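Local coordinates for protein tyrosine--tRNA ligase (Pyrococcus horikoshii, PDB 2CYC) that probably attaches tyrosine to tRNA(Tyr), first activating the amino acid with ATP as tyrosyl-adenylate and then transferring it to the tRNA, at residues K326-A330 and E331-H335. Sequence-based numbering, arbitrary orientation.
Sequences KRDFA and EGKLH
A single carbonyl oxygen, Asp328 O, receives two successive amide groups where helix 322-330 stops: Lys333 N binds it at 2.7 Å, almost in line with the C=O bond (171°), and Leu334 N adds a weak bond. With Gly332 N donating to Phe329 O from well above the carbonyl plane, this is a Schellman motif, and Gly332, at a phi of 68°, is its C-prime residue. The general lesson is that carbonyls left over by a finished helical turn can be taken up by amides of the chain as it reverses. The last ordinary i to i-4 bond of the helix is Glu331 N to Arg327 O, at 2.9 Å.

Glu331 lies alongside Arg327, both pointing the same way, and its OE1 touches the aliphatic CD of Arg327 at 3.4 Å; the guanidinium bends off at chi2 and chi3, leaving NE 4.6 Å from OE1. Glu331 OE2 instead forms a salt bridge with Lys333 NZ (3.0 Å), the ammonium sitting on the syn side but tilted out of the carboxylate plane. Lys333 crosses Asp328 at about a right angle, its CB approaching Asp328 CG at 4.0 Å, while Asp328 OD2 is hydrogen-bonded to Tyr319 OH and, through a water, to Lys333 O. On the buried side, with CG anti to the backbone N (chi1 -169°), Phe329 lays CD1 against Leu334 CG at 4.2 Å and also packs against Pro336 and Leu339 of helix 336-350. A second water, over the centre of the Phe329 ring, bridges Phe329 O and Leu334 O, its oxygen 2.6 Å from Leu334 O.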
ATOM      1  N   LYS A 326       2.458  41.667  24.398  1.00 27.73           N
ATOM      2  CA  LYS A 326       3.121  40.629  25.171  1.00 31.57           C
ATOM      3  C   LYS A 326       3.884  41.236  26.352  1.00 35.65           C
ATOM      4  O   LYS A 326       3.850  40.698  27.463  1.00 36.94           O
ATOM      5  CB  LYS A 326       4.077  39.844  24.271  1.00 27.05           C
ATOM      6  CG  LYS A 326       4.789  38.704  24.963  1.00 28.98           C
ATOM      7  CD  LYS A 326       5.739  38.015  23.995  1.00 33.38           C
ATOM      8  CE  LYS A 326       6.445  36.855  24.671  1.00 38.85           C
ATOM      9  NZ  LYS A 326       7.403  36.170  23.771  1.00 45.98           N
ATOM     10  N   ARG A 327       4.574  42.347  26.102  1.00 35.29           N
ATOM     11  CA  ARG A 327       5.339  43.042  27.141  1.00 38.93           C
ATOM     12  C   ARG A 327       4.373  43.478  28.251  1.00 32.98           C
ATOM     13  O   ARG A 327       4.583  43.195  29.424  1.00 30.58           O
ATOM     14  CB  ARG A 327       6.029  44.274  26.546  1.00 41.55           C
ATOM     15  CG  ARG A 327       6.937  45.039  27.505  1.00 58.59           C
ATOM     16  CD  ARG A 327       8.367  44.491  27.533  1.00 71.96           C
ATOM     17  NE  ARG A 327       9.106  44.748  26.292  1.00 83.00           N
ATOM     18  CZ  ARG A 327       9.023  44.006  25.186  1.00 87.75           C
ATOM     19  NH1 ARG A 327       9.735  44.331  24.113  1.00 85.59           N
ATOM     20  NH2 ARG A 327       8.243  42.931  25.151  1.00 89.53           N
ATOM     21  N   ASP A 328       3.315  44.172  27.858  1.00 32.46           N
ATOM     22  CA  ASP A 328       2.308  44.638  28.795  1.00 31.93           C
ATOM     23  C   ASP A 328       1.710  43.491  29.604  1.00 33.80           C
ATOM     24  O   ASP A 328       1.354  43.671  30.766  1.00 34.69           O
ATOM     25  CB  ASP A 328       1.204  45.370  28.040  1.00 32.62           C
ATOM     26  CG  ASP A 328       1.257  46.868  28.243  1.00 32.12           C
ATOM     27  OD1 ASP A 328       2.374  47.413  28.375  1.00 40.89           O
ATOM     28  OD2 ASP A 328       0.181  47.502  28.257  1.00 42.84           O
ATOM     29  N   PHE A 329       1.606  42.312  28.999  1.00 31.58           N
ATOM     30  CA  PHE A 329       1.038  41.165  29.700  1.00 31.32           C
ATOM     31  C   PHE A 329       2.063  40.593  30.675  1.00 31.39           C
ATOM     32  O   PHE A 329       1.748  40.308  31.832  1.00 32.84           O
ATOM     33  CB  PHE A 329       0.607  40.073  28.705  1.00 26.98           C
ATOM     34  CG  PHE A 329      -0.227  38.979  29.328  1.00 26.58           C
ATOM     35  CD1 PHE A 329      -1.604  39.143  29.498  1.00 27.08           C
ATOM     36  CD2 PHE A 329       0.369  37.808  29.791  1.00 22.67           C
ATOM     37  CE1 PHE A 329      -2.376  38.158  30.121  1.00 25.27           C
ATOM     38  CE2 PHE A 329      -0.387  36.816  30.417  1.00 19.72           C
ATOM     39  CZ  PHE A 329      -1.766  36.991  30.585  1.00 25.41           C
ATOM     40  N   ALA A 330       3.294  40.429  30.204  1.00 28.50           N
ATOM     41  CA  ALA A 330       4.359  39.889  31.040  1.00 29.78           C
ATOM     42  C   ALA A 330       4.584  40.769  32.264  1.00 32.19           C
ATOM     43  O   ALA A 330       4.863  40.266  33.353  1.00 32.95           O
ATOM     44  CB  ALA A 330       5.653  39.774  30.238  1.00 26.40           C
ATOM     45  N   GLU A 331       4.452  42.080  32.080  1.00 26.69           N
ATOM     46  CA  GLU A 331       4.645  43.032  33.171  1.00 33.39           C
ATOM     47  C   GLU A 331       3.409  43.232  34.052  1.00 32.05           C
ATOM     48  O   GLU A 331       3.400  44.100  34.917  1.00 33.20           O
ATOM     49  CB  GLU A 331       5.101  44.381  32.607  1.00 34.73           C
ATOM     50  CG  GLU A 331       6.477  44.317  31.951  1.00 38.50           C
ATOM     51  CD  GLU A 331       6.855  45.592  31.215  1.00 39.88           C
ATOM     52  OE1 GLU A 331       7.978  45.641  30.670  1.00 46.08           O
ATOM     53  OE2 GLU A 331       6.039  46.537  31.174  1.00 39.23           O
ATOM     54  N   GLY A 332       2.368  42.435  33.831  1.00 33.80           N
ATOM     55  CA  GLY A 332       1.161  42.562  34.632  1.00 27.60           C
ATOM     56  C   GLY A 332       0.380  43.844  34.407  1.00 28.82           C
ATOM     57  O   GLY A 332      -0.407  44.255  35.252  1.00 32.52           O
ATOM     58  N   LYS A 333       0.593  44.493  33.269  1.00 29.21           N
ATOM     59  CA  LYS A 333      -0.138  45.717  32.970  1.00 29.36           C
ATOM     60  C   LYS A 333      -1.419  45.409  32.180  1.00 27.60           C
ATOM     61  O   LYS A 333      -2.320  46.244  32.074  1.00 28.43           O
ATOM     62  CB  LYS A 333       0.767  46.684  32.204  1.00 35.53           C
ATOM     63  CG  LYS A 333       1.920  47.192  33.065  1.00 38.91           C
ATOM     64  CD  LYS A 333       2.969  47.933  32.255  1.00 47.07           C
ATOM     65  CE  LYS A 333       4.146  48.323  33.145  1.00 51.48           C
ATOM     66  NZ  LYS A 333       5.147  49.155  32.422  1.00 56.83           N
ATOM     67  N   LEU A 334      -1.493  44.196  31.640  1.00 23.26           N
ATOM     68  CA  LEU A 334      -2.671  43.745  30.890  1.00 28.29           C
ATOM     69  C   LEU A 334      -3.105  42.450  31.563  1.00 24.81           C
ATOM     70  O   LEU A 334      -2.387  41.451  31.523  1.00 22.40           O
ATOM     71  CB  LEU A 334      -2.322  43.473  29.424  1.00 26.66           C
ATOM     72  CG  LEU A 334      -3.426  42.810  28.596  1.00 27.66           C
ATOM     73  CD1 LEU A 334      -4.659  43.713  28.572  1.00 25.84           C
ATOM     74  CD2 LEU A 334      -2.912  42.524  27.182  1.00 20.70           C
ATOM     75  N   HIS A 335      -4.277  42.465  32.182  1.00 20.59           N
ATOM     76  CA  HIS A 335      -4.751  41.286  32.898  1.00 24.76           C
ATOM     77  C   HIS A 335      -5.595  40.330  32.046  1.00 19.24           C
ATOM     78  O   HIS A 335      -6.355  40.757  31.185  1.00 25.51           O
ATOM     79  CB  HIS A 335      -5.537  41.742  34.132  1.00 23.77           C
ATOM     80  CG  HIS A 335      -5.793  40.656  35.128  1.00 29.77           C
ATOM     81  ND1 HIS A 335      -6.745  39.677  34.934  1.00 25.74           N
ATOM     82  CD2 HIS A 335      -5.202  40.378  36.314  1.00 26.03           C
ATOM     83  CE1 HIS A 335      -6.726  38.840  35.958  1.00 27.53           C
ATOM     84  NE2 HIS A 335      -5.798  39.243  36.808  1.00 32.02           N
TER
HETATM   85  O   HOH W   1      -2.239  48.675  29.906  1.00 51.76           O
HETATM   86  O   HOH W   2      -0.778  39.832  32.757  1.00 23.12           O